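Local coordinates for protein cephalosporin acylase (Bacillus halodurans, PDB 2NLZ) that probably acts as an N-terminal nucleophile hydrolase of the gamma-glutamyltranspeptidase family, cleaving acyl groups from cephalosporin-like or gamma-glutamyl substrates, at residues N46-A51 and A74-K79; A53-L58 and V371-S376; L58-P63 and D206-I211; S70-L75 and P123-E128; V264-P269 and G434-M439. The protein carries 1 engineered substitution. All coordinates share one frame; numbering follows the deposited sequence.

In the fold
Contacts 1, 2 and 3 follow one another along helix 47-61: its start meets strand 71-78, its middle meets strand 370-376, and its end meets helix 202-212. Contact 4 sets helix 122-133 on strand 71-78, the neighbour of strand 370-376; its centre lies about 8 Å from that of contact 2, and backbone hydrogen bonds between the strands join the two. Trp126 links contact 4 to contact 3 by packing on Leu208 and Ile211. Contact 5 joins two other strands, 262-266 and 431-438, its centre about 25 Å from that of contact 3, yet Ile267 touches Leu75. Contacts 1, 2 and 4 lay helices on strands, consistent with the layered Ntn-hydrolase fold, whose nucleophile, as in relatives, probably begins a core strand.

Contact 1. Residues N46-A51 and A74-K79; sequences NAIDAA and ALVWTK
Ile48 points its longer branch at Val76 because CG1 stands beside the backbone N and opposite the carbonyl carbon (chi1 -68°), while Val76 has CG2 anti to its own N, the branch that meets Ile48. The two side chains cross at about a right angle. Ile48 CG1 lies 3.6 Å from Val76 CG2, and the CD1 methyl of Ile48 reaches the same Val76 CG2 at 3.9 Å. Beyond it, Ile48 CD1 approaches Thr78 CB at 4.3 Å, leaving the hydroxyl of Thr78 to hydrogen-bond with Asn369. Branched aliphatic residues suit this buried seam, since neither branch asks for a polar partner.

The first turn of the helix, which includes Ile48, is closed by a capping box. Asn46 OD1 accepts from Asp49 N at 3.2 Å, nearly straight at 170°, and only weakly from Ile48 N; in return Asp49 OD2 takes Asn46 N on its anti lone pair. The box gives Asp49 N, an amide with no helical carbonyl before it, an acceptor, while Ala47 N bonds to Asp365. Helix 122-133 closes the seam through Leu129 and Tyr133, strand 359-365 lies under Ala50 and Ala51, and strand 81-87 borders Val76 and Thr78 at His83.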
# COMPACT_ATOMS: atom_id res chain seq x y z
N ASN D 46 26.88 15.41 -30.86
CA ASN D 46 26.41 16.16 -29.71
C ASN D 46 24.94 15.82 -29.42
O ASN D 46 24.37 14.96 -30.07
CB ASN D 46 26.63 17.68 -29.90
CG ASN D 46 25.96 18.23 -31.15
OD1 ASN D 46 24.85 17.84 -31.53
ND2 ASN D 46 26.63 19.17 -31.79
N ALA D 47 24.34 16.52 -28.46
CA ALA D 47 22.99 16.22 -28.00
C ALA D 47 21.96 16.30 -29.13
O ALA D 47 21.00 15.53 -29.15
CB ALA D 47 22.61 17.13 -26.84
N ILE D 48 22.17 17.23 -30.06
CA ILE D 48 21.29 17.39 -31.22
C ILE D 48 21.40 16.17 -32.12
O ILE D 48 20.39 15.56 -32.49
CB ILE D 48 21.62 18.68 -32.02
CG1 ILE D 48 21.29 19.94 -31.20
CG2 ILE D 48 20.85 18.73 -33.33
CD1 ILE D 48 22.46 20.51 -30.42
N ASP D 49 22.63 15.80 -32.46
CA ASP D 49 22.87 14.60 -33.25
C ASP D 49 22.15 13.43 -32.61
O ASP D 49 21.37 12.74 -33.27
CB ASP D 49 24.36 14.30 -33.36
CG ASP D 49 25.09 15.30 -34.23
OD1 ASP D 49 24.70 15.49 -35.40
OD2 ASP D 49 26.08 15.88 -33.73
N ALA D 50 22.39 13.22 -31.31
CA ALA D 50 21.78 12.13 -30.54
C ALA D 50 20.25 12.14 -30.58
O ALA D 50 19.62 11.08 -30.64
CB ALA D 50 22.27 12.14 -29.10
N ALA D 51 19.66 13.34 -30.55
CA ALA D 51 18.23 13.50 -30.60
C ALA D 51 17.70 12.97 -31.93
O ALA D 51 16.72 12.22 -31.96
CB ALA D 51 17.87 14.95 -30.41
N ALA D 74 10.80 20.70 -31.53
CA ALA D 74 12.00 20.69 -30.68
C ALA D 74 12.28 21.99 -29.97
O ALA D 74 12.09 23.08 -30.53
CB ALA D 74 13.23 20.25 -31.47
N LEU D 75 12.72 21.87 -28.72
CA LEU D 75 13.35 22.96 -28.01
C LEU D 75 14.79 22.54 -27.78
O LEU D 75 15.06 21.57 -27.06
CB LEU D 75 12.65 23.27 -26.68
CG LEU D 75 11.45 24.23 -26.74
CD1 LEU D 75 10.82 24.44 -25.38
CD2 LEU D 75 11.87 25.56 -27.33
N VAL D 76 15.72 23.24 -28.42
CA VAL D 76 17.13 22.89 -28.32
C VAL D 76 17.94 24.01 -27.68
O VAL D 76 17.86 25.17 -28.09
CB VAL D 76 17.72 22.41 -29.70
CG1 VAL D 76 17.15 23.22 -30.83
CG2 VAL D 76 19.22 22.49 -29.71
N TRP D 77 18.68 23.67 -26.64
CA TRP D 77 19.57 24.62 -25.98
C TRP D 77 20.99 24.37 -26.42
O TRP D 77 21.55 23.31 -26.15
CB TRP D 77 19.51 24.50 -24.47
CG TRP D 77 20.38 25.51 -23.74
CD1 TRP D 77 21.72 25.40 -23.46
CD2 TRP D 77 19.95 26.76 -23.19
NE1 TRP D 77 22.14 26.51 -22.76
CE2 TRP D 77 21.07 27.36 -22.58
CE3 TRP D 77 18.72 27.43 -23.14
CZ2 TRP D 77 21.00 28.59 -21.94
CZ3 TRP D 77 18.65 28.66 -22.51
CH2 TRP D 77 19.79 29.23 -21.92
N THR D 78 21.57 25.37 -27.07
CA THR D 78 22.92 25.27 -27.56
C THR D 78 23.50 26.67 -27.65
O THR D 78 22.79 27.61 -28.05
CB THR D 78 22.97 24.53 -28.93
OG1 THR D 78 24.32 24.47 -29.40
CG2 THR D 78 22.09 25.22 -29.96
N LYS D 79 24.78 26.80 -27.28
CA LYS D 79 25.51 28.08 -27.22
C LYS D 79 24.78 29.11 -26.36
O LYS D 79 24.55 30.25 -26.81
CB LYS D 79 25.79 28.69 -28.62
CG LYS D 79 25.74 27.76 -29.84
CD LYS D 79 27.09 27.14 -30.19
CE LYS D 79 26.97 26.31 -31.47
NZ LYS D 79 28.28 25.73 -31.89

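Contact 2. Residues A53-L58 and V371-S376; sequences ATATAL and VSFIQS
Gln375 reaches from its strand to Ala55 on the helix, and its amide end meets several neighbours. CB lies beside Asp71 O of the adjoining strand. CG sits between the backbone N and the carbonyl carbon (chi1 69°), and from there the chain runs out extended, bringing CD to the edge of the Phe373 ring, in its plane. At the tip, Gln375 OE1 is 3.9 Å from Ala55 CB and accepts a hydrogen bond from Trp126 NE1. The other branch, Gln375 NE2, lies 3.3 Å from Ala55 O, but the angle is too poor for a bond; its hydrogen bond goes to Asn66 OD1. The buried amide thus has a partner at each end, which fixes which way round it is turned.

Phe373 has CG anti to its backbone N (chi1 -169°), which carries the ring toward the helix, where Ala55 CB approaches Phe373 CE2 obliquely at 3.3 Å. A methyl suits a helix lying this near a strand, for the CA atoms of Ala55 and Gln375 are 7.6 Å apart. A leucine in place of Gln375 would probably leave the Trp126 indole N-H and Asn66 OD1 without their buried partner. Helix 122-133 flanks the contact, its Leu129 touching Phe373, while strands 71-78 and 359-365 pair with strand 370-376 along its two edges.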
# COMPACT_ATOMS: atom_id res chain seq x y z
N ALA D 53 19.28 10.88 -33.89
CA ALA D 53 19.52 9.44 -33.88
C ALA D 53 18.36 8.69 -33.25
O ALA D 53 17.80 7.76 -33.84
CB ALA D 53 20.81 9.12 -33.15
N THR D 54 17.99 9.14 -32.06
CA THR D 54 16.92 8.55 -31.29
C THR D 54 15.54 8.72 -31.94
O THR D 54 14.71 7.82 -31.87
CB THR D 54 16.89 9.18 -29.89
OG1 THR D 54 18.22 9.23 -29.37
CG2 THR D 54 16.00 8.38 -28.96
N ALA D 55 15.31 9.87 -32.59
CA ALA D 55 14.02 10.15 -33.19
C ALA D 55 13.78 9.21 -34.35
O ALA D 55 12.73 8.56 -34.44
CB ALA D 55 13.94 11.59 -33.65
N THR D 56 14.77 9.13 -35.23
CA THR D 56 14.70 8.28 -36.42
C THR D 56 14.67 6.81 -36.03
O THR D 56 14.03 6.01 -36.71
CB THR D 56 15.87 8.54 -37.39
OG1 THR D 56 17.11 8.49 -36.68
CG2 THR D 56 15.72 9.88 -38.06
N ALA D 57 15.37 6.47 -34.95
CA ALA D 57 15.33 5.11 -34.41
C ALA D 57 13.92 4.73 -33.98
O ALA D 57 13.46 3.63 -34.31
CB ALA D 57 16.30 4.96 -33.24
N LEU D 58 13.25 5.65 -33.28
CA LEU D 58 11.88 5.46 -32.79
C LEU D 58 10.87 5.24 -33.91
O LEU D 58 9.84 4.59 -33.73
CB LEU D 58 11.44 6.67 -31.95
CG LEU D 58 12.06 6.82 -30.56
CD1 LEU D 58 11.93 8.24 -30.01
CD2 LEU D 58 11.49 5.81 -29.59
N VAL D 371 18.42 18.93 -25.57
CA VAL D 371 17.24 18.99 -26.43
C VAL D 371 16.00 18.26 -25.92
O VAL D 371 16.08 17.16 -25.39
CB VAL D 371 17.54 18.65 -27.94
CG1 VAL D 371 18.81 17.84 -28.09
CG2 VAL D 371 16.34 17.97 -28.65
N SER D 372 14.86 18.94 -26.06
CA SER D 372 13.54 18.38 -25.89
C SER D 372 12.97 18.11 -27.28
O SER D 372 12.73 19.05 -28.03
CB SER D 372 12.66 19.40 -25.17
OG SER D 372 11.40 18.87 -24.79
N PHE D 373 12.78 16.84 -27.63
CA PHE D 373 12.31 16.47 -28.96
C PHE D 373 11.10 15.60 -28.87
O PHE D 373 11.05 14.69 -28.04
CB PHE D 373 13.39 15.69 -29.74
CG PHE D 373 13.07 15.51 -31.19
CD1 PHE D 373 13.52 16.45 -32.13
CD2 PHE D 373 12.33 14.42 -31.64
CE1 PHE D 373 13.22 16.29 -33.48
CE2 PHE D 373 12.03 14.26 -32.99
CZ PHE D 373 12.48 15.19 -33.92
N ILE D 374 10.14 15.83 -29.75
CA ILE D 374 8.92 15.06 -29.77
C ILE D 374 8.36 14.95 -31.20
O ILE D 374 8.40 15.92 -31.96
CB ILE D 374 7.92 15.69 -28.78
CG1 ILE D 374 6.68 14.83 -28.57
CG2 ILE D 374 7.57 17.09 -29.19
CD1 ILE D 374 5.97 15.13 -27.28
N GLN D 375 7.90 13.75 -31.59
CA GLN D 375 7.25 13.58 -32.90
C GLN D 375 6.09 12.59 -32.84
O GLN D 375 6.10 11.69 -32.02
CB GLN D 375 8.25 13.21 -34.02
CG GLN D 375 8.85 11.83 -33.91
CD GLN D 375 9.91 11.56 -34.94
OE1 GLN D 375 10.61 12.46 -35.38
NE2 GLN D 375 10.04 10.29 -35.32
N SER D 376 5.11 12.76 -33.73
CA SER D 376 3.92 11.91 -33.73
C SER D 376 3.20 11.82 -35.08
O SER D 376 3.27 12.73 -35.90
CB SER D 376 2.94 12.40 -32.65
OG SER D 376 1.68 11.78 -32.73

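Contact 3. Residues L58-P63 and D206-I211; sequences LTVLEP and DTLRSI
Leu208 bridges to Val60 and Thr59, making this a small helix-to-helix contact at the flank of what fits the layered alpha-beta-beta-alpha fold of Ntn hydrolases: the last turn of helix 47-61, which lies against the strands, meets the more peripheral helix 202-212. The two backbones stay well separated, with 9.6 Å between the CA atoms of Thr59 and Leu208, and the long side chain of Leu208 spans much of the distance.

Along the second helix, Asp206 sits at the exposed surface, where a charged side chain can stay solvated, and its carbonyl accepts a helical hydrogen bond from Ser210 N. Thr207 follows, buried, its own carbonyl taking the amide of Ile211. Leu208 carries the contact. Its CG lies beside the backbone N, opposite the carbonyl carbon (chi1 -78°), and the fork beyond it offers CD1 to helix 47-61. Arg209, partly exposed, suits its place by making a salt bridge with Glu150 of helix 143-151. Ser210, small and polar, is partly exposed as well. Ile211 returns to the interior, where its CD1 packs on the same indole of helix 122-133 as the other branch of Leu208, whose atom Leu208 CD2 lies 4.0 Å from Trp126 CZ3.

Val60 crosses Leu208 obliquely, presenting the one of its two methyls that stands beside the backbone N. The meeting itself is entirely methyl against methyl: Leu208 CD1 lies 3.9 Å from Val60 CG2 and, a little farther off, 4.3 Å from Thr59 CG2.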
# COMPACT_ATOMS: atom_id res chain seq x y z
N LEU D 58 13.25 5.65 -33.28
CA LEU D 58 11.88 5.46 -32.79
C LEU D 58 10.87 5.24 -33.91
O LEU D 58 9.84 4.59 -33.73
CB LEU D 58 11.44 6.67 -31.95
CG LEU D 58 12.06 6.82 -30.56
CD1 LEU D 58 11.93 8.24 -30.01
CD2 LEU D 58 11.49 5.81 -29.59
N THR D 59 11.20 5.81 -35.07
CA THR D 59 10.41 5.66 -36.29
C THR D 59 10.29 4.20 -36.70
O THR D 59 9.30 3.79 -37.30
CB THR D 59 11.00 6.54 -37.39
OG1 THR D 59 10.10 7.61 -37.67
CG2 THR D 59 11.28 5.76 -38.66
N VAL D 60 11.30 3.41 -36.34
CA VAL D 60 11.33 2.00 -36.65
C VAL D 60 10.96 1.17 -35.43
O VAL D 60 10.28 0.15 -35.56
CB VAL D 60 12.72 1.58 -37.13
CG1 VAL D 60 12.79 0.06 -37.32
CG2 VAL D 60 13.12 2.34 -38.41
N LEU D 61 11.38 1.63 -34.25
CA LEU D 61 11.31 0.83 -33.02
C LEU D 61 9.98 0.90 -32.29
O LEU D 61 9.62 -0.03 -31.55
CB LEU D 61 12.44 1.21 -32.07
CG LEU D 61 13.84 0.87 -32.57
CD1 LEU D 61 14.87 1.69 -31.83
CD2 LEU D 61 14.08 -0.63 -32.45
N GLU D 62 9.26 1.99 -32.50
CA GLU D 62 7.92 2.15 -31.91
C GLU D 62 6.90 2.68 -32.94
O GLU D 62 6.45 3.82 -32.83
CB GLU D 62 7.99 3.08 -30.70
CG GLU D 62 6.79 3.00 -29.79
CD GLU D 62 6.93 3.87 -28.55
OE1 GLU D 62 5.97 4.58 -28.21
OE2 GLU D 62 8.01 3.84 -27.92
N PRO D 63 6.53 1.85 -33.94
CA PRO D 63 5.68 2.30 -35.05
C PRO D 63 4.24 2.57 -34.63
O PRO D 63 3.45 3.11 -35.40
CB PRO D 63 5.72 1.13 -36.04
CG PRO D 63 6.81 0.23 -35.53
CD PRO D 63 6.87 0.43 -34.07
N ASP D 206 15.22 1.63 -46.64
CA ASP D 206 15.43 2.29 -47.93
C ASP D 206 15.16 3.78 -47.87
O ASP D 206 15.97 4.60 -48.33
CB ASP D 206 14.55 1.65 -49.02
CG ASP D 206 14.98 0.24 -49.38
OD1 ASP D 206 16.15 -0.12 -49.11
OD2 ASP D 206 14.15 -0.51 -49.93
N THR D 207 14.02 4.13 -47.30
CA THR D 207 13.61 5.52 -47.25
C THR D 207 14.46 6.34 -46.26
O THR D 207 14.78 7.50 -46.54
CB THR D 207 12.09 5.68 -47.01
OG1 THR D 207 11.77 7.06 -46.87
CG2 THR D 207 11.68 4.98 -45.78
N LEU D 208 14.85 5.74 -45.14
CA LEU D 208 15.73 6.42 -44.21
C LEU D 208 17.08 6.67 -44.84
O LEU D 208 17.65 7.74 -44.68
CB LEU D 208 15.88 5.66 -42.90
CG LEU D 208 14.70 5.80 -41.93
CD1 LEU D 208 14.88 4.83 -40.77
CD2 LEU D 208 14.51 7.23 -41.42
N ARG D 209 17.58 5.69 -45.58
CA ARG D 209 18.80 5.86 -46.36
C ARG D 209 18.61 6.97 -47.41
O ARG D 209 19.50 7.80 -47.61
CB ARG D 209 19.23 4.54 -47.00
CG ARG D 209 20.62 4.55 -47.61
CD ARG D 209 21.42 3.31 -47.21
NE ARG D 209 20.59 2.10 -47.16
CZ ARG D 209 20.94 0.96 -46.57
NH1 ARG D 209 22.11 0.84 -45.96
NH2 ARG D 209 20.10 -0.06 -46.58
N SER D 210 17.44 7.02 -48.03
CA SER D 210 17.20 8.00 -49.07
C SER D 210 17.18 9.42 -48.52
O SER D 210 17.59 10.35 -49.21
CB SER D 210 15.92 7.69 -49.86
OG SER D 210 15.77 8.55 -50.99
N ILE D 211 16.71 9.60 -47.28
CA ILE D 211 16.69 10.95 -46.70
C ILE D 211 18.01 11.29 -46.04
O ILE D 211 18.34 12.46 -45.88
CB ILE D 211 15.49 11.25 -45.74
CG1 ILE D 211 15.31 10.16 -44.70
CG2 ILE D 211 14.20 11.39 -46.53
CD1 ILE D 211 13.86 9.99 -44.29

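Contact 4. Residues S70-L75 and P123-E128; sequences SDAFAL and PGAWAE
Ala72 sets its methyl against that of Ala125, CB to CB at 4.2 Å, so that strand and helix meet through the smallest side chains able to do so. Their CA atoms are 6.6 Å apart, a spacing that alanine suits and that bulkier residues would not readily fit. No polar atom takes part in this pair; two buried methyls meet where strand and helix come near each other.

Nearer the helix start, the ring of Pro123 comes beside the end of the loop, with Pro123 CD 4.0 Å from Ser70 O. Proline suits the first turn of a helix, where its lack of an N-H breaks no helical bond. Trp126 follows closely: its CG stands beside the backbone N (chi1 -60°), and the indole folds back so that one face takes Pro123 CA, offset toward the rim. Ser70 hydrogen-bonds through its backbone with Ala122, which ties the loop before the strand to the helix start, and its hydroxyl hydrogen-bonds with Asn377 OD1.

Helix 122-133 therefore lies over strand 71-78, which pairs with strand 370-376 along one edge and with strand 81-87 along the other, Ala125 also touching Leu85 of the latter; helix 47-61 packs against Trp126 from the side through Ile52 and Thr59.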
# COMPACT_ATOMS: atom_id res chain seq x y z
N SER D 70 5.55 11.43 -39.91
CA SER D 70 5.16 12.25 -38.76
C SER D 70 5.50 13.71 -38.99
O SER D 70 6.22 14.03 -39.93
CB SER D 70 5.89 11.78 -37.51
OG SER D 70 5.41 10.52 -37.06
N ASP D 71 4.99 14.59 -38.14
CA ASP D 71 5.70 15.85 -37.93
C ASP D 71 6.35 15.89 -36.55
O ASP D 71 6.10 15.00 -35.73
CB ASP D 71 4.91 17.13 -38.31
CG ASP D 71 3.47 17.10 -37.89
OD1 ASP D 71 2.67 17.73 -38.61
OD2 ASP D 71 3.14 16.48 -36.87
N ALA D 72 7.20 16.90 -36.32
CA ALA D 72 8.03 16.96 -35.11
C ALA D 72 8.11 18.36 -34.50
O ALA D 72 7.75 19.34 -35.14
CB ALA D 72 9.43 16.45 -35.43
N PHE D 73 8.59 18.43 -33.26
CA PHE D 73 8.84 19.71 -32.59
C PHE D 73 10.08 19.59 -31.71
O PHE D 73 10.38 18.51 -31.18
CB PHE D 73 7.66 20.11 -31.71
CG PHE D 73 6.50 20.73 -32.45
CD1 PHE D 73 6.39 22.10 -32.56
CD2 PHE D 73 5.50 19.94 -33.01
CE1 PHE D 73 5.31 22.67 -33.22
CE2 PHE D 73 4.41 20.50 -33.68
CZ PHE D 73 4.32 21.87 -33.78
N ALA D 74 10.80 20.70 -31.53
CA ALA D 74 12.00 20.69 -30.68
C ALA D 74 12.28 21.99 -29.97
O ALA D 74 12.09 23.08 -30.53
CB ALA D 74 13.23 20.25 -31.47
N LEU D 75 12.72 21.87 -28.72
CA LEU D 75 13.35 22.96 -28.01
C LEU D 75 14.79 22.54 -27.78
O LEU D 75 15.06 21.57 -27.06
CB LEU D 75 12.65 23.27 -26.68
CG LEU D 75 11.45 24.23 -26.74
CD1 LEU D 75 10.82 24.44 -25.38
CD2 LEU D 75 11.87 25.56 -27.33
N PRO D 123 10.81 14.59 -41.19
CA PRO D 123 12.09 14.41 -41.89
C PRO D 123 12.83 15.73 -42.17
O PRO D 123 14.05 15.77 -42.03
CB PRO D 123 11.68 13.73 -43.20
CG PRO D 123 10.41 13.05 -42.88
CD PRO D 123 9.70 13.98 -41.94
N GLY D 124 12.10 16.78 -42.52
CA GLY D 124 12.70 18.10 -42.72
C GLY D 124 13.26 18.68 -41.44
O GLY D 124 14.33 19.30 -41.44
N ALA D 125 12.53 18.46 -40.35
CA ALA D 125 13.00 18.87 -39.02
C ALA D 125 14.29 18.17 -38.63
O ALA D 125 15.15 18.77 -38.01
CB ALA D 125 11.93 18.63 -37.99
N TRP D 126 14.43 16.90 -39.01
CA TRP D 126 15.66 16.17 -38.76
C TRP D 126 16.82 16.88 -39.45
O TRP D 126 17.79 17.25 -38.80
CB TRP D 126 15.57 14.72 -39.27
CG TRP D 126 14.49 13.88 -38.65
CD1 TRP D 126 13.92 14.03 -37.42
CD2 TRP D 126 13.88 12.71 -39.23
NE1 TRP D 126 12.98 13.06 -37.21
CE2 TRP D 126 12.94 12.23 -38.30
CE3 TRP D 126 14.05 12.03 -40.44
CZ2 TRP D 126 12.15 11.09 -38.55
CZ3 TRP D 126 13.26 10.91 -40.69
CH2 TRP D 126 12.33 10.45 -39.74
N ALA D 127 16.69 17.06 -40.76
CA ALA D 127 17.73 17.68 -41.59
C ALA D 127 18.16 19.07 -41.11
O ALA D 127 19.36 19.33 -40.96
CB ALA D 127 17.28 17.73 -43.04
N GLU D 128 17.18 19.95 -40.89
CA GLU D 128 17.45 21.30 -40.40
C GLU D 128 18.12 21.32 -39.03
O GLU D 128 18.95 22.19 -38.76
CB GLU D 128 16.17 22.13 -40.36
CG GLU D 128 16.01 23.10 -41.54
CD GLU D 128 16.89 24.34 -41.45
OE1 GLU D 128 17.08 24.87 -40.34
OE2 GLU D 128 17.38 24.78 -42.50

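Contact 5. Residues V264-P269 and G434-M439; sequences VWEIPP and GPFGVM
Phe436 meets Val264 and Glu266 with the far end of its ring, across the intervening strand 424-428, which lies between the two backbones; the nearest CA atoms, of Glu266 and Gly437, are 10.1 Å apart. The better-packed part is apolar and buried. Val264 CG1 lies at the edge of the ring, near its plane, 4.2 Å from Phe436 CZ, and the two side chains cross at about a right angle. Phe436 has CG between its backbone N and carbonyl carbon, the crowded position (chi1 70°), from where the long ring can span the intervening strand. Val451 and Met452 of helix 444-457 also pack on this ring.

The slighter part belongs to Glu266, which buries little surface here: Glu266 OE2 comes obliquely to Phe436 CZ at 4.3 Å, a touch without a bond. Trp265, the residue between, is partly exposed and packs instead on Phe425 and Thr427.

A carboxylate beside a phenyl ring in the interior calls for a polar mate, and His448 supplies it: its ND1 hydrogen-bonds with Glu266 OE2, while its ring stacks edge-to-face with Phe436. The buried carboxylate thus has a hydrogen-bonding partner, which probably offsets the cost of burying it, and the bond probably helps to keep the imidazole edge-to-face with Phe436.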
# COMPACT_ATOMS: atom_id res chain seq x y z
N VAL D 264 9.38 28.45 -17.48
CA VAL D 264 8.85 27.27 -18.16
C VAL D 264 8.65 27.59 -19.65
O VAL D 264 7.87 28.47 -20.00
CB VAL D 264 7.51 26.83 -17.54
CG1 VAL D 264 7.06 25.52 -18.14
CG2 VAL D 264 7.66 26.68 -16.05
N TRP D 265 9.35 26.85 -20.51
CA TRP D 265 9.32 27.13 -21.94
C TRP D 265 8.48 26.14 -22.74
O TRP D 265 8.49 24.94 -22.46
CB TRP D 265 10.74 27.16 -22.50
CG TRP D 265 11.58 28.21 -21.90
CD1 TRP D 265 12.36 28.09 -20.79
CD2 TRP D 265 11.75 29.55 -22.37
NE1 TRP D 265 13.01 29.28 -20.54
CE2 TRP D 265 12.65 30.20 -21.49
CE3 TRP D 265 11.23 30.28 -23.45
CZ2 TRP D 265 13.04 31.53 -21.65
CZ3 TRP D 265 11.61 31.61 -23.61
CH2 TRP D 265 12.51 32.22 -22.71
N GLU D 266 7.75 26.67 -23.71
CA GLU D 266 7.03 25.86 -24.66
C GLU D 266 7.23 26.45 -26.07
O GLU D 266 7.61 27.62 -26.21
CB GLU D 266 5.53 25.85 -24.33
CG GLU D 266 5.14 25.31 -22.96
CD GLU D 266 5.13 23.79 -22.86
OE1 GLU D 266 5.10 23.11 -23.91
OE2 GLU D 266 5.15 23.29 -21.72
N ILE D 267 7.00 25.63 -27.09
CA ILE D 267 6.83 26.12 -28.46
C ILE D 267 5.56 26.98 -28.51
O ILE D 267 4.54 26.60 -27.93
CB ILE D 267 6.68 24.93 -29.44
CG1 ILE D 267 7.96 24.08 -29.47
CG2 ILE D 267 6.27 25.41 -30.85
CD1 ILE D 267 9.25 24.83 -29.80
N PRO D 268 5.63 28.15 -29.19
CA PRO D 268 4.47 29.02 -29.42
C PRO D 268 3.40 28.39 -30.31
O PRO D 268 3.69 27.41 -30.98
CB PRO D 268 5.09 30.23 -30.13
CG PRO D 268 6.29 29.70 -30.76
CD PRO D 268 6.84 28.73 -29.77
N PRO D 269 2.17 28.93 -30.28
CA PRO D 269 1.02 28.53 -31.08
C PRO D 269 1.26 28.01 -32.49
O PRO D 269 2.29 28.28 -33.11
CB PRO D 269 0.18 29.79 -31.10
CG PRO D 269 0.33 30.28 -29.72
CD PRO D 269 1.78 30.02 -29.36
N GLY D 434 16.92 22.08 -18.08
CA GLY D 434 16.72 20.92 -18.95
C GLY D 434 15.45 20.68 -19.74
O GLY D 434 14.47 21.45 -19.66
N PRO D 435 15.46 19.61 -20.55
CA PRO D 435 14.30 19.21 -21.33
C PRO D 435 13.37 18.28 -20.55
O PRO D 435 13.82 17.46 -19.73
CB PRO D 435 14.92 18.48 -22.51
CG PRO D 435 16.19 17.89 -21.96
CD PRO D 435 16.62 18.73 -20.78
N PHE D 436 12.07 18.43 -20.80
CA PHE D 436 11.06 17.55 -20.22
C PHE D 436 9.91 17.45 -21.21
O PHE D 436 9.76 18.30 -22.09
CB PHE D 436 10.57 18.09 -18.87
CG PHE D 436 9.74 19.34 -18.97
CD1 PHE D 436 10.34 20.58 -18.95
CD2 PHE D 436 8.36 19.27 -19.08
CE1 PHE D 436 9.59 21.71 -19.03
CE2 PHE D 436 7.60 20.41 -19.18
CZ PHE D 436 8.21 21.63 -19.15
N GLY D 437 9.10 16.40 -21.06
CA GLY D 437 7.88 16.25 -21.83
C GLY D 437 7.05 15.12 -21.28
O GLY D 437 7.61 14.15 -20.74
N VAL D 438 5.73 15.24 -21.37
CA VAL D 438 4.85 14.11 -21.09
C VAL D 438 3.87 13.86 -22.23
O VAL D 438 2.80 14.46 -22.30
CB VAL D 438 4.09 14.24 -19.76
CG1 VAL D 438 3.34 12.94 -19.46
CG2 VAL D 438 5.04 14.55 -18.64
N MET D 439 4.31 13.00 -23.15
CA MET D 439 3.52 12.24 -24.13
C MET D 439 2.03 12.04 -23.77
O MET D 439 1.70 11.82 -22.61
CB MET D 439 4.19 10.86 -24.23
CG MET D 439 4.01 10.07 -25.49
SD MET D 439 2.44 9.19 -25.61
CE MET D 439 2.28 8.39 -24.03